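Local coordinates for putative fusidic acid resistance protein (Staphylococcus aureus, PDB 2YB5), which confers resistance to the antibiotic fusidic acid, probably by binding elongation factor G and helping to clear it from the ribosome, at residues Ile145-Lys155 with Ser165-Lys173; Glu88-Phe99 with Lys136-Tyr146. One frame throughout, in Å; residues are numbered along the deposited sequence.

In the fold
Contact 2 (Glu88-Phe99 with Lys136-Tyr146) and contact 1 (Ile145-Lys155 with Ser165-Lys173) follow one another along the chain, their centres about 21 Å apart. Strand 142-149 joins them: its first half meets helix 92-98 and the loop before it in contact 2, its second half pairs with strand 167-172 in contact 1, and Ile145 and Tyr146 belong to both. This strand is the middle one of a five-stranded antiparallel sheet. All four segments belong to the C-terminal part of the protein, whose family carries a treble-clef zinc finger; contact 1 ends near the zinc ion, while contact 2 lies farther from it, the Ile145 side chain being about 13 Å away.

Contact 1. Residues Ile145-Lys155 with Ser165-Lys173; sequences IYGEISPNKVK and SDTSLFLNK
Phe170 turns its ring obliquely against the backbone of strand 142-149, where Gly147 leaves room for it. With CG anti to the backbone N (chi1 177°), the ring reaches across so that CZ comes within 3.3 Å of Gly147 N, and Gly147 CA makes an off-centre CH-pi contact. Next to it, Ile145 crosses the amide of Asn172 obliquely, its CD1 lying 3.7 Å from Asn172 CG. Asn172 ND2 is hydrogen-bonded to the backbone O of Ile214, while a water accepting from Tyr146 N gives a weak bond to Asn172 OD1. Just past Gly147 the strands pair antiparallel, Glu148 with Leu171; the bond from Leu171 N to Glu148 O, 2.9 Å, is nearly straight, its partner from Glu148 N more bent. Farther on, Ile149 CG1 presses tightly on Ser168 CB at 3.4 Å, and Ser168 OG lies 2.9 Å from Ser150 O. The first segment then loops out before pairing resumes at Val154 and Thr167, whose side chains cross at about a right angle. Thr167 OG1 sits between its own backbone N and carbonyl carbon (chi1 75°) and donates to Val154 O at 2.6 Å. That oxygen also accepts from Thr167 N, which lies well above the carbonyl plane, so one residue grips it twice. The aliphatic part of Lys153 crosses Asp166 CB, CD to CB 4.0 Å. In the antiparallel sheet this pairing joins the central strand 142-149 to strand 167-172. Ile145 and Phe170 face helix 204-214, Thr167 packs on Tyr189 of strand 186-191, and Ser165, beyond the corner at Asp166, touches the zinc ligand Cys191.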
loop_
_atom_site.group_PDB
_atom_site.type_symbol
_atom_site.label_atom_id
_atom_site.label_comp_id
_atom_site.label_asym_id
_atom_site.label_seq_id
_atom_site.Cartn_x
_atom_site.Cartn_y
_atom_site.Cartn_z
ATOM N N ILE A 145 -14.746 -6.993 1.392
ATOM C CA ILE A 145 -15.299 -7.539 0.171
ATOM C C ILE A 145 -14.599 -8.878 -0.048
ATOM O O ILE A 145 -13.511 -9.093 0.474
ATOM C CB ILE A 145 -15.032 -6.561 -1.001
ATOM C CG1 ILE A 145 -15.889 -6.897 -2.217
ATOM C CG2 ILE A 145 -13.552 -6.558 -1.372
ATOM C CD1 ILE A 145 -15.655 -5.961 -3.415
ATOM N N TYR A 146 -15.220 -9.780 -0.796
ATOM C CA TYR A 146 -14.537 -10.993 -1.247
ATOM C C TYR A 146 -15.004 -11.383 -2.640
ATOM O O TYR A 146 -16.038 -10.918 -3.105
ATOM C CB TYR A 146 -14.746 -12.156 -0.279
ATOM C CG TYR A 146 -16.136 -12.750 -0.245
ATOM C CD1 TYR A 146 -16.498 -13.793 -1.102
ATOM C CD2 TYR A 146 -17.078 -12.304 0.670
ATOM C CE1 TYR A 146 -17.773 -14.345 -1.067
ATOM C CE2 TYR A 146 -18.351 -12.860 0.725
ATOM C CZ TYR A 146 -18.696 -13.874 -0.142
ATOM O OH TYR A 146 -19.960 -14.412 -0.082
ATOM N N GLY A 147 -14.229 -12.239 -3.293
ATOM C CA GLY A 147 -14.576 -12.710 -4.619
ATOM C C GLY A 147 -13.729 -13.878 -5.060
ATOM O O GLY A 147 -12.786 -14.270 -4.370
ATOM N N GLU A 148 -14.084 -14.430 -6.213
ATOM C CA GLU A 148 -13.340 -15.521 -6.825
ATOM C C GLU A 148 -12.079 -15.004 -7.509
ATOM O O GLU A 148 -12.105 -13.998 -8.244
ATOM C CB GLU A 148 -14.210 -16.265 -7.855
ATOM C CG GLU A 148 -13.569 -17.575 -8.362
ATOM C CD GLU A 148 -14.460 -18.366 -9.312
ATOM O OE1 GLU A 148 -15.516 -18.875 -8.865
ATOM O OE2 GLU A 148 -14.100 -18.480 -10.508
ATOM N N ILE A 149 -10.973 -15.697 -7.277
ATOM C CA ILE A 149 -9.730 -15.380 -7.957
ATOM C C ILE A 149 -9.062 -16.679 -8.429
ATOM O O ILE A 149 -8.758 -17.554 -7.629
ATOM C CB ILE A 149 -8.805 -14.521 -7.051
ATOM C CG1 ILE A 149 -7.652 -13.928 -7.872
ATOM C CG2 ILE A 149 -8.303 -15.323 -5.848
ATOM C CD1 ILE A 149 -6.955 -12.737 -7.219
ATOM N N SER A 150 -8.876 -16.826 -9.740
ATOM C CA SER A 150 -8.252 -18.034 -10.266
ATOM C C SER A 150 -6.772 -18.086 -9.877
ATOM O O SER A 150 -6.090 -17.064 -9.918
ATOM C CB SER A 150 -8.380 -18.102 -11.773
ATOM O OG SER A 150 -7.973 -19.381 -12.225
ATOM N N PRO A 151 -6.272 -19.278 -9.494
ATOM C CA PRO A 151 -4.875 -19.416 -9.101
ATOM C C PRO A 151 -3.931 -19.453 -10.293
ATOM O O PRO A 151 -2.714 -19.448 -10.113
ATOM C CB PRO A 151 -4.858 -20.751 -8.349
ATOM C CG PRO A 151 -5.918 -21.558 -9.025
ATOM C CD PRO A 151 -6.981 -20.571 -9.445
ATOM N N ASN A 152 -4.496 -19.497 -11.497
ATOM C CA ASN A 152 -3.716 -19.402 -12.722
ATOM C C ASN A 152 -3.439 -17.928 -13.020
ATOM O O ASN A 152 -4.334 -17.193 -13.430
ATOM C CB ASN A 152 -4.461 -20.086 -13.871
ATOM C CG ASN A 152 -4.775 -21.551 -13.577
ATOM O OD1 ASN A 152 -4.106 -22.200 -12.765
ATOM N ND2 ASN A 152 -5.801 -22.074 -14.236
ATOM N N LYS A 153 -2.197 -17.506 -12.795
ATOM C CA LYS A 153 -1.829 -16.087 -12.818
ATOM C C LYS A 153 -1.332 -15.672 -14.190
ATOM O O LYS A 153 -0.782 -16.491 -14.919
ATOM C CB LYS A 153 -0.748 -15.796 -11.763
ATOM C CG LYS A 153 -1.128 -16.264 -10.354
ATOM C CD LYS A 153 -0.052 -15.970 -9.311
ATOM C CE LYS A 153 1.244 -16.728 -9.587
ATOM N NZ LYS A 153 2.117 -16.803 -8.379
ATOM N N VAL A 154 -1.538 -14.402 -14.538
ATOM C CA VAL A 154 -1.003 -13.823 -15.775
ATOM C C VAL A 154 -0.374 -12.458 -15.473
ATOM O O VAL A 154 -0.901 -11.676 -14.668
ATOM C CB VAL A 154 -2.083 -13.677 -16.881
ATOM C CG1 VAL A 154 -2.646 -15.041 -17.275
ATOM C CG2 VAL A 154 -3.201 -12.755 -16.452
ATOM N N LYS A 155 0.763 -12.182 -16.108
ATOM C CA LYS A 155 1.494 -10.947 -15.859
ATOM C C LYS A 155 0.729 -9.777 -16.454
ATOM O O LYS A 155 0.247 -9.856 -17.592
ATOM C CB LYS A 155 2.899 -11.027 -16.456
ATOM C CG LYS A 155 3.900 -10.037 -15.871
ATOM C CD LYS A 155 5.313 -10.408 -16.311
ATOM C CE LYS A 155 6.383 -9.442 -15.799
ATOM N NZ LYS A 155 7.752 -9.856 -16.280
ATOM N N SER A 165 2.551 -7.000 -12.124
ATOM C CA SER A 165 2.746 -8.084 -11.160
ATOM C C SER A 165 2.141 -9.391 -11.667
ATOM O O SER A 165 1.582 -9.439 -12.762
ATOM C CB SER A 165 2.122 -7.720 -9.807
ATOM O OG SER A 165 0.737 -7.997 -9.782
ATOM N N ASP A 166 2.263 -10.445 -10.864
ATOM C CA ASP A 166 1.554 -11.690 -11.135
ATOM C C ASP A 166 0.113 -11.470 -10.700
ATOM O O ASP A 166 -0.166 -11.356 -9.506
ATOM C CB ASP A 166 2.182 -12.861 -10.382
ATOM C CG ASP A 166 3.604 -13.172 -10.845
ATOM O OD1 ASP A 166 3.890 -13.074 -12.053
ATOM O OD2 ASP A 166 4.436 -13.527 -9.985
ATOM N N THR A 167 -0.789 -11.372 -11.674
ATOM C CA THR A 167 -2.163 -10.970 -11.424
ATOM C C THR A 167 -3.152 -12.090 -11.722
ATOM O O THR A 167 -2.836 -13.046 -12.423
ATOM C CB THR A 167 -2.548 -9.740 -12.276
ATOM O OG1 THR A 167 -2.746 -10.141 -13.635
ATOM C CG2 THR A 167 -1.459 -8.658 -12.206
ATOM N N SER A 168 -4.348 -11.973 -11.164
ATOM C CA SER A 168 -5.458 -12.841 -11.539
ATOM C C SER A 168 -6.735 -12.039 -11.484
ATOM O O SER A 168 -6.803 -10.984 -10.833
ATOM C CB SER A 168 -5.594 -14.022 -10.592
ATOM O OG SER A 168 -4.403 -14.776 -10.544
ATOM N N LEU A 169 -7.755 -12.561 -12.149
ATOM C CA LEU A 169 -9.023 -11.873 -12.246
ATOM C C LEU A 169 -9.786 -12.071 -10.948
ATOM O O LEU A 169 -10.096 -13.202 -10.566
ATOM C CB LEU A 169 -9.837 -12.399 -13.432
ATOM C CG LEU A 169 -11.195 -11.740 -13.670
ATOM C CD1 LEU A 169 -11.051 -10.227 -13.860
ATOM C CD2 LEU A 169 -11.886 -12.389 -14.885
ATOM N N PHE A 170 -10.076 -10.959 -10.278
ATOM C CA PHE A 170 -10.873 -10.965 -9.059
ATOM C C PHE A 170 -12.308 -10.608 -9.432
ATOM O O PHE A 170 -12.572 -9.492 -9.871
ATOM C CB PHE A 170 -10.313 -9.943 -8.063
ATOM C CG PHE A 170 -11.120 -9.813 -6.799
ATOM C CD1 PHE A 170 -12.237 -8.982 -6.743
ATOM C CD2 PHE A 170 -10.744 -10.494 -5.641
ATOM C CE1 PHE A 170 -12.973 -8.846 -5.544
ATOM C CE2 PHE A 170 -11.476 -10.366 -4.457
ATOM C CZ PHE A 170 -12.588 -9.553 -4.412
ATOM N N LEU A 171 -13.226 -11.555 -9.243
ATOM C CA LEU A 171 -14.630 -11.349 -9.555
ATOM C C LEU A 171 -15.462 -11.215 -8.289
ATOM O O LEU A 171 -15.494 -12.116 -7.455
ATOM C CB LEU A 171 -15.163 -12.507 -10.407
ATOM C CG LEU A 171 -14.636 -12.535 -11.848
ATOM C CD1 LEU A 171 -15.307 -13.640 -12.644
ATOM C CD2 LEU A 171 -14.842 -11.205 -12.506
ATOM N N ASN A 172 -16.118 -10.071 -8.158
ATOM C CA ASN A 172 -17.063 -9.832 -7.086
ATOM C C ASN A 172 -18.429 -10.302 -7.576
ATOM O O ASN A 172 -18.673 -10.328 -8.780
ATOM C CB ASN A 172 -17.086 -8.342 -6.722
ATOM C CG ASN A 172 -17.929 -8.051 -5.498
ATOM O OD1 ASN A 172 -17.960 -8.830 -4.545
ATOM N ND2 ASN A 172 -18.622 -6.923 -5.520
ATOM N N LYS A 173 -19.308 -10.678 -6.655
ATOM C CA LYS A 173 -20.647 -11.159 -7.020
ATOM C C LYS A 173 -21.512 -10.021 -7.570
ATOM O O LYS A 173 -22.018 -10.117 -8.689
ATOM C CB LYS A 173 -21.336 -11.824 -5.818
HETATM O O HOH W 1 -18.266 -8.819 -1.149
#

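Contact 2. Residues Glu88-Phe99 with Lys136-Tyr146; sequences EIPSSSQLEKIF and KNLDDKFEGIY
Phe142 holds CG anti to its own carbonyl carbon (chi1 -76°), which sends the ring out from strand 142-149 toward the loop that leads into helix 92-98. With CG1 likewise placed (chi1 -69°), Ile98 turns CG2 to Gly144 and carries CD1 to Phe142. The Phe142 ring is sandwiched: Pro90 CG stands over the centre of one face in a CH-pi contact, 3.5 Å from the ring centroid, and Lys136 CE lies over the opposite face, offset toward the rim. At the ring edge, Glu88 O approaches CZ of Phe142 to 3.1 Å, and Gln94 NE2 comes to 3.7 Å from Phe142 CD2, the amide steeply inclined to the ring (78°). Gln94 is fixed by a capping box with Ser91: Ser91 N donates to Gln94 OE1, and Gln94 N donates to Ser91 OG. Farther along, Ile98 CG2 rests 3.6 Å from Gly144 CA, in space that the glycine leaves to it, and also covers a face of the Phe99 ring. Phe99 points the edge of that ring at Ile145 O, with CE1 3.6 Å away, and its CD1 meets Tyr146 CD2 at 3.7 Å, the two rings lying obliquely. Tyr132 meets both rings, while Val134 and Trp123 also pack on Phe99. At the outer end, Lys136 NZ binds Asp140 OD1 at 3.0 Å, approaching from above the carboxylate plane, and forms a long salt bridge to Glu88 OE1. Segment 88-99, loop as much as helix, is thus held mainly by apolar and aromatic contacts. The lysine between two acids probably stays protonated, and the ring edge of Phe142, positively polarised, suits the carbonyl of Glu88.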
loop_
_atom_site.group_PDB
_atom_site.type_symbol
_atom_site.label_atom_id
_atom_site.label_comp_id
_atom_site.label_asym_id
_atom_site.label_seq_id
_atom_site.Cartn_x
_atom_site.Cartn_y
_atom_site.Cartn_z
ATOM N N GLU A 88 -4.802 -1.740 11.875
ATOM C CA GLU A 88 -5.573 -2.470 12.889
ATOM C C GLU A 88 -6.352 -3.593 12.217
ATOM O O GLU A 88 -7.086 -3.364 11.245
ATOM C CB GLU A 88 -6.519 -1.532 13.638
ATOM C CG GLU A 88 -5.768 -0.408 14.355
ATOM C CD GLU A 88 -6.670 0.517 15.145
ATOM O OE1 GLU A 88 -7.912 0.349 15.097
ATOM O OE2 GLU A 88 -6.128 1.420 15.817
ATOM N N ILE A 89 -6.142 -4.805 12.702
ATOM C CA ILE A 89 -6.786 -5.966 12.151
ATOM C C ILE A 89 -8.012 -6.240 13.020
ATOM O O ILE A 89 -7.890 -6.320 14.240
ATOM C CB ILE A 89 -5.870 -7.205 12.181
ATOM C CG1 ILE A 89 -4.552 -6.930 11.451
ATOM C CG2 ILE A 89 -6.583 -8.381 11.552
ATOM C CD1 ILE A 89 -3.695 -8.184 11.245
ATOM N N PRO A 90 -9.191 -6.372 12.403
ATOM C CA PRO A 90 -10.404 -6.610 13.178
ATOM C C PRO A 90 -10.307 -7.825 14.112
ATOM O O PRO A 90 -9.593 -8.773 13.814
ATOM C CB PRO A 90 -11.458 -6.890 12.110
ATOM C CG PRO A 90 -10.953 -6.300 10.887
ATOM C CD PRO A 90 -9.460 -6.304 10.958
ATOM N N SER A 91 -11.061 -7.803 15.198
ATOM C CA SER A 91 -11.218 -8.981 16.066
ATOM C C SER A 91 -11.926 -10.106 15.308
ATOM O O SER A 91 -12.416 -9.892 14.185
ATOM C CB SER A 91 -12.024 -8.611 17.287
ATOM O OG SER A 91 -13.383 -8.453 16.935
ATOM N N SER A 92 -12.003 -11.294 15.909
ATOM C CA SER A 92 -12.694 -12.440 15.263
ATOM C C SER A 92 -14.178 -12.142 15.026
ATOM O O SER A 92 -14.708 -12.391 13.934
ATOM C CB SER A 92 -12.545 -13.734 16.086
ATOM O OG SER A 92 -13.117 -13.623 17.383
ATOM N N SER A 93 -14.843 -11.576 16.027
ATOM C CA SER A 93 -16.255 -11.231 15.868
ATOM C C SER A 93 -16.439 -10.090 14.852
ATOM O O SER A 93 -17.349 -10.142 14.040
ATOM C CB SER A 93 -16.930 -10.922 17.210
ATOM O OG SER A 93 -16.331 -9.816 17.845
ATOM N N GLN A 94 -15.563 -9.100 14.838
ATOM C CA GLN A 94 -15.677 -8.034 13.819
ATOM C C GLN A 94 -15.555 -8.591 12.396
ATOM O O GLN A 94 -16.300 -8.217 11.520
ATOM C CB GLN A 94 -14.618 -6.966 14.012
ATOM C CG GLN A 94 -14.800 -6.053 15.205
ATOM C CD GLN A 94 -13.682 -5.007 15.285
ATOM O OE1 GLN A 94 -12.523 -5.339 15.537
ATOM N NE2 GLN A 94 -14.033 -3.742 15.056
ATOM N N LEU A 95 -14.580 -9.467 12.189
ATOM C CA LEU A 95 -14.367 -10.155 10.916
ATOM C C LEU A 95 -15.584 -10.988 10.515
ATOM O O LEU A 95 -16.039 -10.938 9.374
ATOM C CB LEU A 95 -13.142 -11.058 11.042
ATOM C CG LEU A 95 -12.280 -11.356 9.827
ATOM C CD1 LEU A 95 -11.815 -10.068 9.109
ATOM C CD2 LEU A 95 -11.071 -12.152 10.300
ATOM N N GLU A 96 -16.097 -11.770 11.457
ATOM C CA GLU A 96 -17.288 -12.565 11.209
ATOM C C GLU A 96 -18.498 -11.684 10.843
ATOM O O GLU A 96 -19.296 -12.066 9.981
ATOM C CB GLU A 96 -17.572 -13.485 12.400
ATOM C CG GLU A 96 -16.536 -14.613 12.492
ATOM C CD GLU A 96 -16.439 -15.283 13.857
ATOM O OE1 GLU A 96 -17.047 -14.818 14.853
ATOM O OE2 GLU A 96 -15.730 -16.310 13.925
ATOM N N LYS A 97 -18.594 -10.497 11.447
ATOM C CA LYS A 97 -19.677 -9.561 11.138
ATOM C C LYS A 97 -19.546 -8.952 9.748
ATOM O O LYS A 97 -20.525 -8.840 9.018
ATOM C CB LYS A 97 -19.734 -8.437 12.173
ATOM C CG LYS A 97 -20.824 -7.399 11.875
ATOM C CD LYS A 97 -21.228 -6.670 13.140
ATOM C CE LYS A 97 -22.456 -5.789 12.927
ATOM N NZ LYS A 97 -23.083 -5.457 14.247
ATOM N N ILE A 98 -18.333 -8.546 9.394
ATOM C CA ILE A 98 -18.057 -8.022 8.056
ATOM C C ILE A 98 -18.454 -9.051 6.996
ATOM O O ILE A 98 -19.075 -8.702 5.990
ATOM C CB ILE A 98 -16.568 -7.654 7.905
ATOM C CG1 ILE A 98 -16.243 -6.435 8.768
ATOM C CG2 ILE A 98 -16.206 -7.396 6.425
ATOM C CD1 ILE A 98 -14.744 -6.226 8.995
ATOM N N PHE A 99 -18.111 -10.316 7.231
ATOM C CA PHE A 99 -18.459 -11.401 6.306
ATOM C C PHE A 99 -19.565 -12.307 6.879
ATOM O O PHE A 99 -19.485 -13.536 6.798
ATOM C CB PHE A 99 -17.203 -12.194 5.951
ATOM C CG PHE A 99 -16.158 -11.362 5.265
ATOM C CD1 PHE A 99 -16.406 -10.820 4.015
ATOM C CD2 PHE A 99 -14.949 -11.097 5.873
ATOM C CE1 PHE A 99 -15.458 -10.048 3.381
ATOM C CE2 PHE A 99 -13.991 -10.314 5.239
ATOM C CZ PHE A 99 -14.244 -9.795 3.996
ATOM N N LYS A 136 -10.057 -0.042 6.101
ATOM C CA LYS A 136 -10.792 1.049 6.744
ATOM C C LYS A 136 -11.274 2.021 5.676
ATOM O O LYS A 136 -10.511 2.380 4.782
ATOM C CB LYS A 136 -9.888 1.799 7.713
ATOM C CG LYS A 136 -9.494 1.021 8.951
ATOM C CD LYS A 136 -10.640 0.870 9.933
ATOM C CE LYS A 136 -10.147 0.449 11.312
ATOM N NZ LYS A 136 -9.665 1.613 12.123
ATOM N N ASN A 137 -12.528 2.458 5.779
ATOM C CA ASN A 137 -13.080 3.430 4.834
ATOM C C ASN A 137 -12.770 4.879 5.239
ATOM O O ASN A 137 -12.096 5.124 6.238
ATOM C CB ASN A 137 -14.595 3.218 4.633
ATOM C CG ASN A 137 -15.397 3.455 5.891
ATOM O OD1 ASN A 137 -14.957 4.156 6.793
ATOM N ND2 ASN A 137 -16.593 2.874 5.953
ATOM N N LEU A 138 -13.252 5.828 4.440
ATOM C CA LEU A 138 -13.083 7.257 4.720
ATOM C C LEU A 138 -13.560 7.702 6.101
ATOM O O LEU A 138 -13.062 8.699 6.619
ATOM C CB LEU A 138 -13.763 8.090 3.619
ATOM C CG LEU A 138 -12.865 8.413 2.420
ATOM C CD1 LEU A 138 -13.586 8.259 1.062
ATOM C CD2 LEU A 138 -12.283 9.819 2.549
ATOM N N ASP A 139 -14.500 6.962 6.702
ATOM C CA ASP A 139 -14.981 7.239 8.063
ATOM C C ASP A 139 -14.220 6.458 9.143
ATOM O O ASP A 139 -14.706 6.325 10.272
ATOM C CB ASP A 139 -16.468 6.870 8.197
ATOM C CG ASP A 139 -17.362 7.628 7.245
ATOM O OD1 ASP A 139 -17.160 8.854 7.071
ATOM O OD2 ASP A 139 -18.283 6.990 6.680
ATOM N N ASP A 140 -13.046 5.934 8.796
ATOM C CA ASP A 140 -12.225 5.139 9.714
ATOM C C ASP A 140 -12.963 3.922 10.288
ATOM O O ASP A 140 -12.770 3.569 11.454
ATOM C CB ASP A 140 -11.659 6.019 10.848
ATOM C CG ASP A 140 -10.699 5.257 11.767
ATOM O OD1 ASP A 140 -9.886 4.461 11.251
ATOM O OD2 ASP A 140 -10.766 5.442 13.006
ATOM N N LYS A 141 -13.803 3.274 9.480
ATOM C CA LYS A 141 -14.417 2.013 9.911
ATOM C C LYS A 141 -14.184 0.889 8.916
ATOM O O LYS A 141 -13.927 1.125 7.722
ATOM C CB LYS A 141 -15.903 2.164 10.244
ATOM C CG LYS A 141 -16.778 2.760 9.176
ATOM C CD LYS A 141 -18.126 3.209 9.764
ATOM C CE LYS A 141 -18.956 3.982 8.739
ATOM N NZ LYS A 141 -19.190 3.200 7.485
ATOM N N PHE A 142 -14.275 -0.335 9.434
ATOM C CA PHE A 142 -13.922 -1.514 8.675
ATOM C C PHE A 142 -14.973 -1.801 7.621
ATOM O O PHE A 142 -16.169 -1.745 7.888
ATOM C CB PHE A 142 -13.774 -2.739 9.587
ATOM C CG PHE A 142 -12.496 -2.770 10.376
ATOM C CD1 PHE A 142 -11.258 -2.729 9.735
ATOM C CD2 PHE A 142 -12.531 -2.902 11.765
ATOM C CE1 PHE A 142 -10.064 -2.777 10.470
ATOM C CE2 PHE A 142 -11.353 -2.958 12.511
ATOM C CZ PHE A 142 -10.113 -2.889 11.861
ATOM N N GLU A 143 -14.499 -2.058 6.408
ATOM C CA GLU A 143 -15.308 -2.626 5.347
ATOM C C GLU A 143 -14.568 -3.847 4.830
ATOM O O GLU A 143 -13.379 -4.028 5.106
ATOM C CB GLU A 143 -15.521 -1.622 4.212
ATOM C CG GLU A 143 -16.613 -0.606 4.501
ATOM C CD GLU A 143 -16.699 0.484 3.459
ATOM O OE1 GLU A 143 -15.949 0.427 2.452
ATOM O OE2 GLU A 143 -17.520 1.405 3.656
ATOM N N GLY A 144 -15.281 -4.679 4.085
ATOM C CA GLY A 144 -14.708 -5.871 3.506
ATOM C C GLY A 144 -15.464 -6.305 2.266
ATOM O O GLY A 144 -16.666 -6.026 2.102
ATOM N N ILE A 145 -14.746 -6.993 1.392
ATOM C CA ILE A 145 -15.299 -7.539 0.171
ATOM C C ILE A 145 -14.599 -8.878 -0.048
ATOM O O ILE A 145 -13.511 -9.093 0.474
ATOM C CB ILE A 145 -15.032 -6.561 -1.001
ATOM C CG1 ILE A 145 -15.889 -6.897 -2.217
ATOM C CG2 ILE A 145 -13.552 -6.558 -1.372
ATOM C CD1 ILE A 145 -15.655 -5.961 -3.415
ATOM N N TYR A 146 -15.220 -9.780 -0.796
ATOM C CA TYR A 146 -14.537 -10.993 -1.247
ATOM C C TYR A 146 -15.004 -11.383 -2.640
ATOM O O TYR A 146 -16.038 -10.918 -3.105
ATOM C CB TYR A 146 -14.746 -12.156 -0.279
ATOM C CG TYR A 146 -16.136 -12.750 -0.245
ATOM C CD1 TYR A 146 -16.498 -13.793 -1.102
ATOM C CD2 TYR A 146 -17.078 -12.304 0.670
ATOM C CE1 TYR A 146 -17.773 -14.345 -1.067
ATOM C CE2 TYR A 146 -18.351 -12.860 0.725
ATOM C CZ TYR A 146 -18.696 -13.874 -0.142
ATOM O OH TYR A 146 -19.960 -14.412 -0.082
#